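Local structure of putative sensory box/GGDEF family protein (Vibrio parahaemolyticus, 3LID) at residues Q76-Q81 with L170-E175; W133-E138 with P150-L155; M68-A73 with S102-S107. The protein probably makes cyclic di-GMP from two GTP molecules in its cytoplasmic part, while the extracellular piece described here is a sensor domain of the PDC (Cache) fold. All blocks are in the same frame, centred on the assembly; numbering follows the deposited sequence. Where two conformers were deposited one is given.

Contact 1: Q76-Q81 with L170-E175; sequences QKLYKQ and LNVDIE. With PO4 (phosphate ion), chain C.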
loop_
_atom_site.group_PDB
_atom_site.type_symbol
_atom_site.label_atom_id
_atom_site.label_comp_id
_atom_site.label_asym_id
_atom_site.label_seq_id
_atom_site.Cartn_x
_atom_site.Cartn_y
_atom_site.Cartn_z
ATOM N N GLN A 76 -4.710 14.328 -0.717
ATOM C CA GLN A 76 -3.704 13.318 -0.362
ATOM C C GLN A 76 -3.498 12.218 -1.431
ATOM O O GLN A 76 -2.417 11.634 -1.461
ATOM C CB GLN A 76 -4.063 12.673 0.996
ATOM C CG GLN A 76 -3.878 13.651 2.138
ATOM C CD GLN A 76 -2.395 13.993 2.323
ATOM O OE1 GLN A 76 -1.958 15.143 2.082
ATOM N NE2 GLN A 76 -1.637 13.029 2.636
ATOM N N LYS A 77 -4.564 11.877 -2.161
ATOM C CA LYS A 77 -4.624 10.946 -3.324
ATOM C C LYS A 77 -4.429 9.447 -2.959
ATOM O O LYS A 77 -4.912 8.591 -3.713
ATOM C CB LYS A 77 -3.637 11.318 -4.449
ATOM C CG LYS A 77 -3.883 12.770 -4.848
ATOM C CD LYS A 77 -2.851 13.132 -5.936
ATOM C CE LYS A 77 -2.800 14.612 -6.108
ATOM N NZ LYS A 77 -3.932 15.019 -6.901
ATOM N N LEU A 78 -3.753 9.152 -1.847
ATOM C CA LEU A 78 -3.402 7.783 -1.573
ATOM C C LEU A 78 -4.468 6.998 -0.790
ATOM O O LEU A 78 -4.276 5.794 -0.551
ATOM C CB LEU A 78 -2.053 7.669 -0.805
ATOM C CG LEU A 78 -1.962 8.497 0.495
ATOM C CD1 LEU A 78 -2.511 7.659 1.560
ATOM C CD2 LEU A 78 -0.452 8.814 0.841
ATOM N N TYR A 79 -5.538 7.675 -0.417
ATOM C CA TYR A 79 -6.694 6.953 0.229
ATOM C C TYR A 79 -7.777 6.629 -0.772
ATOM O O TYR A 79 -8.294 7.533 -1.421
ATOM C CB TYR A 79 -7.296 7.763 1.384
ATOM C CG TYR A 79 -6.273 8.135 2.401
ATOM C CD1 TYR A 79 -5.789 7.190 3.288
ATOM C CD2 TYR A 79 -5.724 9.450 2.439
ATOM C CE1 TYR A 79 -4.816 7.507 4.231
ATOM C CE2 TYR A 79 -4.762 9.769 3.394
ATOM C CZ TYR A 79 -4.272 8.783 4.233
ATOM O OH TYR A 79 -3.307 9.092 5.167
ATOM N N LYS A 80 -8.053 5.337 -0.944
ATOM C CA LYS A 80 -9.108 4.889 -1.822
ATOM C C LYS A 80 -10.500 5.027 -1.111
ATOM O O LYS A 80 -11.497 5.278 -1.751
ATOM C CB LYS A 80 -8.807 3.457 -2.228
ATOM C CG LYS A 80 -9.792 3.000 -3.293
ATOM C CD LYS A 80 -9.139 1.952 -4.185
ATOM C CE LYS A 80 -10.047 1.581 -5.324
ATOM N NZ LYS A 80 -11.218 0.826 -4.788
ATOM N N GLN A 81 -10.501 4.943 0.202
ATOM C CA GLN A 81 -11.714 5.196 0.973
ATOM C C GLN A 81 -11.342 5.767 2.284
ATOM O O GLN A 81 -10.279 5.499 2.783
ATOM C CB GLN A 81 -12.431 3.833 1.341
ATOM C CG GLN A 81 -12.854 3.055 0.101
ATOM C CD GLN A 81 -13.582 1.777 0.522
ATOM O OE1 GLN A 81 -13.013 0.655 0.530
ATOM N NE2 GLN A 81 -14.820 1.958 0.940
ATOM N N LEU A 170 -9.059 4.031 7.251
ATOM C CA LEU A 170 -8.586 4.690 6.029
ATOM C C LEU A 170 -7.954 3.624 5.152
ATOM O O LEU A 170 -7.116 2.902 5.626
ATOM C CB LEU A 170 -7.454 5.723 6.418
ATOM C CG LEU A 170 -7.783 6.544 7.689
ATOM C CD1 LEU A 170 -6.563 7.370 8.091
ATOM C CD2 LEU A 170 -8.984 7.447 7.296
ATOM N N ASN A 171 -8.332 3.533 3.908
ATOM C CA ASN A 171 -7.808 2.475 3.027
ATOM C C ASN A 171 -6.730 3.127 2.189
ATOM O O ASN A 171 -7.026 3.804 1.206
ATOM C CB ASN A 171 -8.910 1.902 2.124
ATOM C CG ASN A 171 -9.781 0.939 2.854
ATOM O OD1 ASN A 171 -10.131 1.180 4.034
ATOM N ND2 ASN A 171 -10.110 -0.180 2.208
ATOM N N VAL A 172 -5.497 2.799 2.545
ATOM C CA VAL A 172 -4.308 3.249 1.761
ATOM C C VAL A 172 -4.177 2.355 0.537
ATOM O O VAL A 172 -4.159 1.112 0.622
ATOM C CB VAL A 172 -3.056 3.225 2.652
ATOM C CG1 VAL A 172 -1.802 3.547 1.757
ATOM C CG2 VAL A 172 -3.208 4.223 3.870
ATOM N N ASP A 173 -4.166 2.981 -0.612
ATOM C CA ASP A 173 -4.310 2.305 -1.905
ATOM C C ASP A 173 -2.885 1.908 -2.417
ATOM O O ASP A 173 -2.055 2.738 -2.845
ATOM C CB ASP A 173 -4.934 3.344 -2.818
ATOM C CG ASP A 173 -5.082 2.872 -4.264
ATOM O OD1 ASP A 173 -4.608 1.807 -4.640
ATOM O OD2 ASP A 173 -5.682 3.624 -5.020
ATOM N N ILE A 174 -2.550 0.631 -2.220
ATOM C CA ILE A 174 -1.208 0.148 -2.645
ATOM C C ILE A 174 -0.992 0.208 -4.164
ATOM O O ILE A 174 0.130 0.475 -4.636
ATOM C CB ILE A 174 -1.047 -1.310 -2.139
ATOM C CG1 ILE A 174 -1.094 -1.359 -0.581
ATOM C CG2 ILE A 174 0.277 -1.952 -2.629
ATOM C CD1 ILE A 174 0.041 -0.501 0.148
ATOM N N GLU A 175 -2.049 0.081 -4.965
ATOM C CA GLU A 175 -1.867 0.240 -6.400
ATOM C C GLU A 175 -1.457 1.669 -6.787
ATOM O O GLU A 175 -0.601 1.885 -7.624
ATOM C CB GLU A 175 -3.187 -0.118 -7.084
ATOM C CG GLU A 175 -3.174 0.143 -8.615
ATOM C CD GLU A 175 -4.529 -0.220 -9.239
ATOM O OE1 GLU A 175 -5.562 0.227 -8.695
ATOM O OE2 GLU A 175 -4.562 -0.965 -10.237
HETATM P P PO4 C . -12.869 -3.098 2.582
HETATM O O1 PO4 C . -13.382 -2.274 1.385
HETATM O O2 PO4 C . -14.100 -3.206 3.491
HETATM O O3 PO4 C . -11.772 -2.395 3.329
HETATM O O4 PO4 C . -12.428 -4.485 2.126
HETATM O O HOH W 1 -6.311 6.190 -4.193
#

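Contact 2: W133-E138 with P150-L155; sequences WGIELE and PSLRIL. With PO4 (phosphate ion), chain C; EDO (1,2-ethanediol), chain H.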
loop_
_atom_site.group_PDB
_atom_site.type_symbol
_atom_site.label_atom_id
_atom_site.label_comp_id
_atom_site.label_asym_id
_atom_site.label_seq_id
_atom_site.Cartn_x
_atom_site.Cartn_y
_atom_site.Cartn_z
ATOM N N TRP A 133 -3.933 -2.705 9.569
ATOM C CA TRP A 133 -4.120 -4.094 9.203
ATOM C C TRP A 133 -3.096 -4.399 8.069
ATOM O O TRP A 133 -2.703 -3.495 7.310
ATOM C CB TRP A 133 -5.567 -4.285 8.702
ATOM C CG TRP A 133 -5.949 -5.705 8.462
ATOM C CD1 TRP A 133 -6.359 -6.243 7.287
ATOM C CD2 TRP A 133 -6.013 -6.749 9.458
ATOM N NE1 TRP A 133 -6.647 -7.598 7.485
ATOM C CE2 TRP A 133 -6.421 -7.930 8.788
ATOM C CE3 TRP A 133 -5.671 -6.794 10.825
ATOM C CZ2 TRP A 133 -6.604 -9.165 9.450
ATOM C CZ3 TRP A 133 -5.845 -8.047 11.524
ATOM C CH2 TRP A 133 -6.274 -9.211 10.819
ATOM N N GLY A 134 -2.656 -5.671 7.997
ATOM C CA GLY A 134 -1.762 -6.081 6.842
ATOM C C GLY A 134 -2.464 -5.837 5.489
ATOM O O GLY A 134 -3.692 -5.909 5.355
ATOM N N ILE A 135 -1.668 -5.613 4.455
ATOM C CA ILE A 135 -2.210 -5.389 3.104
ATOM C C ILE A 135 -3.120 -6.546 2.687
ATOM O O ILE A 135 -2.767 -7.710 2.876
ATOM C CB ILE A 135 -1.044 -5.233 2.106
ATOM C CG1 ILE A 135 -0.356 -3.879 2.428
ATOM C CG2 ILE A 135 -1.606 -5.187 0.658
ATOM C CD1 ILE A 135 1.040 -3.762 1.714
ATOM N N GLU A 136 -4.330 -6.201 2.217
ATOM C CA GLU A 136 -5.377 -7.208 1.937
ATOM C C GLU A 136 -6.316 -6.607 0.923
ATOM O O GLU A 136 -6.613 -5.376 0.951
ATOM C CB GLU A 136 -6.145 -7.461 3.238
ATOM C CG GLU A 136 -7.329 -8.354 3.085
ATOM C CD GLU A 136 -7.928 -8.577 4.482
ATOM O OE1 GLU A 136 -7.368 -9.361 5.259
ATOM O OE2 GLU A 136 -8.954 -7.969 4.825
ATOM N N LEU A 137 -6.769 -7.457 0.011
ATOM C CA LEU A 137 -7.634 -6.941 -1.094
ATOM C C LEU A 137 -8.976 -6.477 -0.508
ATOM O O LEU A 137 -9.504 -7.056 0.442
ATOM C CB LEU A 137 -7.924 -8.101 -2.062
ATOM C CG LEU A 137 -6.643 -8.604 -2.737
ATOM C CD1 LEU A 137 -6.826 -9.862 -3.590
ATOM C CD2 LEU A 137 -6.115 -7.502 -3.638
ATOM N N GLU A 138 -9.521 -5.443 -1.112
ATOM C CA GLU A 138 -10.893 -4.981 -0.746
ATOM C C GLU A 138 -12.003 -5.970 -1.130
ATOM O O GLU A 138 -11.886 -6.677 -2.151
ATOM C CB GLU A 138 -11.160 -3.692 -1.426
ATOM C CG GLU A 138 -10.268 -2.584 -0.790
ATOM C CD GLU A 138 -10.534 -1.165 -1.332
ATOM O OE1 GLU A 138 -11.110 -1.040 -2.406
ATOM O OE2 GLU A 138 -10.172 -0.102 -0.682
ATOM N N PRO A 150 -5.523 -3.942 -3.553
ATOM C CA PRO A 150 -4.795 -4.193 -2.317
ATOM C C PRO A 150 -4.747 -2.900 -1.447
ATOM O O PRO A 150 -4.376 -1.800 -1.973
ATOM C CB PRO A 150 -3.348 -4.623 -2.777
ATOM C CG PRO A 150 -3.216 -3.915 -4.149
ATOM C CD PRO A 150 -4.673 -3.839 -4.750
ATOM N N SER A 151 -5.209 -3.019 -0.209
ATOM C CA SER A 151 -5.328 -1.840 0.692
ATOM C C SER A 151 -4.652 -2.138 1.987
ATOM O O SER A 151 -4.710 -3.264 2.488
ATOM C CB SER A 151 -6.809 -1.527 1.120
ATOM O OG SER A 151 -7.560 -0.920 0.138
ATOM N N LEU A 152 -4.002 -1.090 2.530
ATOM C CA LEU A 152 -3.420 -1.134 3.856
ATOM C C LEU A 152 -4.337 -0.253 4.729
ATOM O O LEU A 152 -4.480 0.948 4.504
ATOM C CB LEU A 152 -1.985 -0.588 3.755
ATOM C CG LEU A 152 -1.129 -0.950 4.993
ATOM C CD1 LEU A 152 0.447 -0.727 4.663
ATOM C CD2 LEU A 152 -1.577 -0.180 6.193
ATOM N N ARG A 153 -5.062 -0.888 5.626
ATOM C CA ARG A 153 -6.161 -0.144 6.317
ATOM C C ARG A 153 -5.591 0.416 7.622
ATOM O O ARG A 153 -5.108 -0.319 8.480
ATOM C CB ARG A 153 -7.311 -1.141 6.649
ATOM C CG ARG A 153 -8.063 -1.506 5.330
ATOM C CD ARG A 153 -8.933 -2.785 5.558
ATOM N NE ARG A 153 -9.528 -3.219 4.313
ATOM C CZ ARG A 153 -8.887 -3.950 3.412
ATOM N NH1 ARG A 153 -7.579 -4.301 3.623
ATOM N NH2 ARG A 153 -9.523 -4.296 2.294
ATOM N N ILE A 154 -5.702 1.727 7.796
ATOM C CA ILE A 154 -5.332 2.375 9.085
ATOM C C ILE A 154 -6.639 2.359 9.952
ATOM O O ILE A 154 -7.725 2.648 9.391
ATOM C CB ILE A 154 -4.952 3.809 8.847
ATOM C CG1 ILE A 154 -3.932 3.902 7.662
ATOM C CG2 ILE A 154 -4.417 4.396 10.149
ATOM C CD1 ILE A 154 -2.628 3.084 7.907
ATOM N N LEU A 155 -6.509 1.991 11.213
ATOM C CA LEU A 155 -7.653 1.745 12.099
ATOM C C LEU A 155 -7.480 2.545 13.357
ATOM O O LEU A 155 -6.412 2.572 13.906
ATOM C CB LEU A 155 -7.636 0.282 12.445
ATOM C CG LEU A 155 -7.626 -0.652 11.233
ATOM C CD1 LEU A 155 -7.410 -2.089 11.759
ATOM C CD2 LEU A 155 -9.079 -0.594 10.506
HETATM P P PO4 C . -12.869 -3.098 2.582
HETATM O O1 PO4 C . -13.382 -2.274 1.385
HETATM O O2 PO4 C . -14.100 -3.206 3.491
HETATM O O3 PO4 C . -11.772 -2.395 3.329
HETATM O O4 PO4 C . -12.428 -4.485 2.126
HETATM C C1 EDO H . -3.034 -10.208 -1.709
HETATM O O1 EDO H . -1.683 -10.692 -2.081
HETATM C C2 EDO H . -2.892 -8.795 -1.176
HETATM O O2 EDO H . -2.229 -8.845 0.096
HETATM O O HOH W 2 -5.323 -3.794 5.226
#

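Contact 3: M68-A73 with S102-S107; sequences MWSSVA and SIAGPS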
loop_
_atom_site.group_PDB
_atom_site.type_symbol
_atom_site.label_atom_id
_atom_site.label_comp_id
_atom_site.label_asym_id
_atom_site.label_seq_id
_atom_site.Cartn_x
_atom_site.Cartn_y
_atom_site.Cartn_z
ATOM N N MET A 68 -15.369 17.553 3.980
ATOM C CA MET A 68 -14.014 17.635 4.458
ATOM C C MET A 68 -13.217 16.399 4.018
ATOM O O MET A 68 -12.073 16.519 3.460
ATOM C CB MET A 68 -14.028 17.747 5.990
ATOM C CG MET A 68 -12.703 18.081 6.647
ATOM S SD MET A 68 -11.665 16.687 7.054
ATOM C CE MET A 68 -12.428 15.987 8.601
ATOM N N TRP A 69 -13.777 15.205 4.261
ATOM C CA TRP A 69 -13.047 13.993 3.883
ATOM C C TRP A 69 -12.835 13.926 2.362
ATOM O O TRP A 69 -11.812 13.422 1.937
ATOM C CB TRP A 69 -13.817 12.770 4.376
ATOM C CG TRP A 69 -13.618 12.553 5.812
ATOM C CD1 TRP A 69 -12.952 13.360 6.717
ATOM C CD2 TRP A 69 -14.141 11.455 6.584
ATOM N NE1 TRP A 69 -12.991 12.786 7.970
ATOM C CE2 TRP A 69 -13.671 11.605 7.891
ATOM C CE3 TRP A 69 -14.883 10.331 6.248
ATOM C CZ2 TRP A 69 -13.996 10.697 8.923
ATOM C CZ3 TRP A 69 -15.182 9.391 7.235
ATOM C CH2 TRP A 69 -14.743 9.601 8.566
ATOM N N SER A 70 -13.797 14.366 1.552
ATOM C CA SER A 70 -13.626 14.363 0.127
ATOM C C SER A 70 -12.447 15.290 -0.207
ATOM O O SER A 70 -11.655 14.935 -1.125
ATOM C CB SER A 70 -14.900 14.870 -0.548
ATOM O OG SER A 70 -15.968 13.930 -0.337
ATOM N N SER A 71 -12.392 16.472 0.423
ATOM C CA SER A 71 -11.249 17.395 0.185
ATOM C C SER A 71 -9.935 16.769 0.562
ATOM O O SER A 71 -8.908 16.959 -0.130
ATOM C CB SER A 71 -11.469 18.712 0.968
ATOM O OG SER A 71 -12.617 19.400 0.443
ATOM N N VAL A 72 -9.912 16.082 1.703
ATOM C CA VAL A 72 -8.654 15.455 2.163
ATOM C C VAL A 72 -8.267 14.352 1.119
ATOM O O VAL A 72 -7.056 14.201 0.805
ATOM C CB VAL A 72 -8.798 14.823 3.592
ATOM C CG1 VAL A 72 -7.575 13.953 3.905
ATOM C CG2 VAL A 72 -8.943 15.950 4.603
ATOM N N ALA A 73 -9.248 13.561 0.658
ATOM C CA ALA A 73 -8.903 12.502 -0.288
ATOM C C ALA A 73 -8.327 13.105 -1.586
ATOM O O ALA A 73 -7.415 12.517 -2.163
ATOM C CB ALA A 73 -10.171 11.641 -0.657
ATOM N N SER A 102 -9.596 11.734 -10.208
ATOM C CA SER A 102 -9.524 12.665 -9.042
ATOM C C SER A 102 -10.870 12.994 -8.381
ATOM O O SER A 102 -11.012 14.003 -7.634
ATOM C CB SER A 102 -8.759 13.955 -9.409
ATOM O OG SER A 102 -7.506 13.748 -10.182
ATOM N N ILE A 103 -11.879 12.149 -8.603
ATOM C CA ILE A 103 -13.203 12.382 -8.036
ATOM C C ILE A 103 -13.303 11.724 -6.661
ATOM O O ILE A 103 -12.936 10.536 -6.554
ATOM C CB ILE A 103 -14.300 11.798 -8.930
ATOM C CG1 ILE A 103 -14.370 12.675 -10.189
ATOM C CG2 ILE A 103 -15.626 11.856 -8.240
ATOM C CD1 ILE A 103 -15.006 11.997 -11.342
ATOM N N ALA A 104 -13.729 12.494 -5.652
ATOM C CA ALA A 104 -14.046 11.978 -4.307
ATOM C C ALA A 104 -15.472 12.322 -3.990
ATOM O O ALA A 104 -15.940 13.444 -4.297
ATOM C CB ALA A 104 -13.150 12.668 -3.235
ATOM N N GLY A 105 -16.177 11.468 -3.245
ATOM C CA GLY A 105 -17.464 11.909 -2.735
ATOM C C GLY A 105 -18.068 10.764 -1.931
ATOM O O GLY A 105 -17.547 9.606 -1.938
ATOM N N PRO A 106 -19.180 11.038 -1.267
ATOM C CA PRO A 106 -19.734 10.027 -0.349
ATOM C C PRO A 106 -20.542 8.980 -1.074
ATOM O O PRO A 106 -21.112 9.273 -2.170
ATOM C CB PRO A 106 -20.695 10.886 0.549
ATOM C CG PRO A 106 -21.111 12.032 -0.354
ATOM C CD PRO A 106 -19.772 12.371 -1.077
ATOM N N SER A 107 -20.683 7.789 -0.483
ATOM C CA SER A 107 -21.582 6.756 -1.019
ATOM C C SER A 107 -22.670 6.450 -0.026
ATOM O O SER A 107 -22.402 6.460 1.235
ATOM C CB SER A 107 -20.753 5.461 -1.215
ATOM O OG SER A 107 -21.510 4.355 -1.683
#

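Contact 1: Q76-Q81 with L170-E175
Tyr-79 faces Val-172 in an antiparallel, non-hydrogen-bonded pair, and the CD1-CE1 bond of its ring makes the apolar contact. Tyr-79 CE1 lies 3.7 Å from Val-172 CG2, and Tyr-79 CD1 lies 3.8 Å from Leu-170 CB. The tyrosine and Leu-170 run alongside each other and point the same way, while Val-172 slants across the ring. Leu-78 has CG tucked between its backbone N and carbonyl carbon (chi1 54°). This turns Leu-78 CD1 over the centre of the Tyr-79 ring, 3.3 Å above its plane, and brings the same methyl to 4.2 Å from Val-172 CG1. Ile-37 and Ile-40 of the long helix 9-45 also pack on Tyr-79. Backbone bonds join the two segments: Asp-173 N donates to Leu-78 O at 2.8 Å, and Lys-80 N to Asn-171 O.

Around Lys-80 and Asn-171 the chemistry turns polar. Lys-80 CB lies 3.9 Å from Asp-173 CB, but the lysine chain then leads away and its ammonium pairs with Glu-138. Asp-173 instead sits at the N-cap of helix 174-181, where OD1 accepts from Tyr-176 N; one water lies within hydrogen-bonding distance, 2.8 Å, of both Asp-173 OD2 and Lys-77 O. The amide of Asn-171 is gripped at both ends. OD1 accepts from Arg-83, while Asn-171 ND2 donates to Glu-138 and, nearly straight, to phosphate O3 (3.0 Å, 172° at the hydrogen), so its rotation is well fixed. The phosphate probably came from the crystallisation liquor, yet its ring of basic residues and N-H donors is consistent with an anion-accepting pocket. An antiparallel sheet with a long helix against one face and a polar pocket on the other is the arrangement of a PDC sensor domain.

Contact 2: W133-E138 with P150-L155
Arg-153 reaches from strand 150-160 to the backbone of Glu-136 in strand 131-140, its antiparallel neighbour in the PDC sheet, and grips the bound phosphate on the way. Its chain is extended from CG to NE; Arg-153 NE donates to phosphate O3 at 2.6 Å and Arg-153 NH2 to phosphate O4 at 2.9 Å. Arg-153 NH1 donates to Glu-136 O at 3.0 Å, above the carbonyl plane; Ser-151 N reaches the same oxygen from the opposite face, also at 3.0 Å. The orientation of the guanidinium is thus fixed, with Glu-136 OE2 over one face and Ser-151 CB over the other. That carboxylate oxygen is in a salt bridge with Arg-116, another phosphate ligand. A water accepts from Arg-153 N and NH1 and sits close to Gly-134 O and Ser-151 O, to which it can donate, bridging the two segments. On the other side of the sheet, Ile-135 packs CG2 on Pro-150 CB and CG1 on Leu-152 CB, both at 3.9 Å. At the start of 133-138, Trp-133 N donates to Arg-153 O. The indole also positions the second shell: Trp-133 NE1, with the acceptor in the ring plane, donates to Glu-136 OE1 at 2.9 Å, 172° at the hydrogen.

Contact 3: M68-A73 with S102-S107
Ser-70 and Ala-73, one turn apart on helix 59-76, are the residues that meet strand 103-106. Just before them, Trp-69 turns its indole elsewhere, onto Ile-82 and Phe-84 of strand 79-86 and Val-93 and Ile-95 of strand 91-98. Ser-70 points at the strand and does most of the touching. Ser-70 O lies 3.4 Å from Ala-104 CB, and Ser-70 CB 3.9 Å from the same methyl. Its hydroxyl is placed beside the backbone N (chi1 -67°) and is turned back along the helix to Glu-66 O, to which it is hydrogen-bonded; Ser-70 OG nevertheless rests 3.5 Å from Gly-105 CA. No hydrogen bond crosses the contact. Strand 103-106 is an outermost strand of the antiparallel PDC sheet, bonded through Gly-105 to Lys-96 of strand 91-98, and the axis of 68-73 runs at 158° to that of 103-106, 7.2 Å away at closest approach. The groups that meet are mostly small. A turn further on, Ala-73 CB lies 4.1 Å from Ala-104 CB, while also touching Tyr-97 of the adjoining strand. Arg-74, the next residue of the helix, touches Ala-104 as well.

Overall arrangement
Contacts 1 and 2 form the buried middle of one antiparallel sheet, their centres about 10 Å apart; contact 3 is smaller, partly exposed and at the sheet's rim, about 19 Å from contact 2 between centres. Strands 150-160 and 163-173 are neighbours, so backbone hydrogen bonds link Val-172 to Leu-152 and Leu-170 to Ile-154. Both contacts supply ligands to the same phosphate, and Glu-138 of contact 2 serves Lys-80 and Asn-171 of contact 1. Helix 59-76 of contact 3 leads into strand 79-86. Contact 1 combines backbone bonds and apolar packing on one face with polar groups on the other; contact 2 turns on backbone bonds and an arginine; contact 3 is small-residue packing without hydrogen bonds.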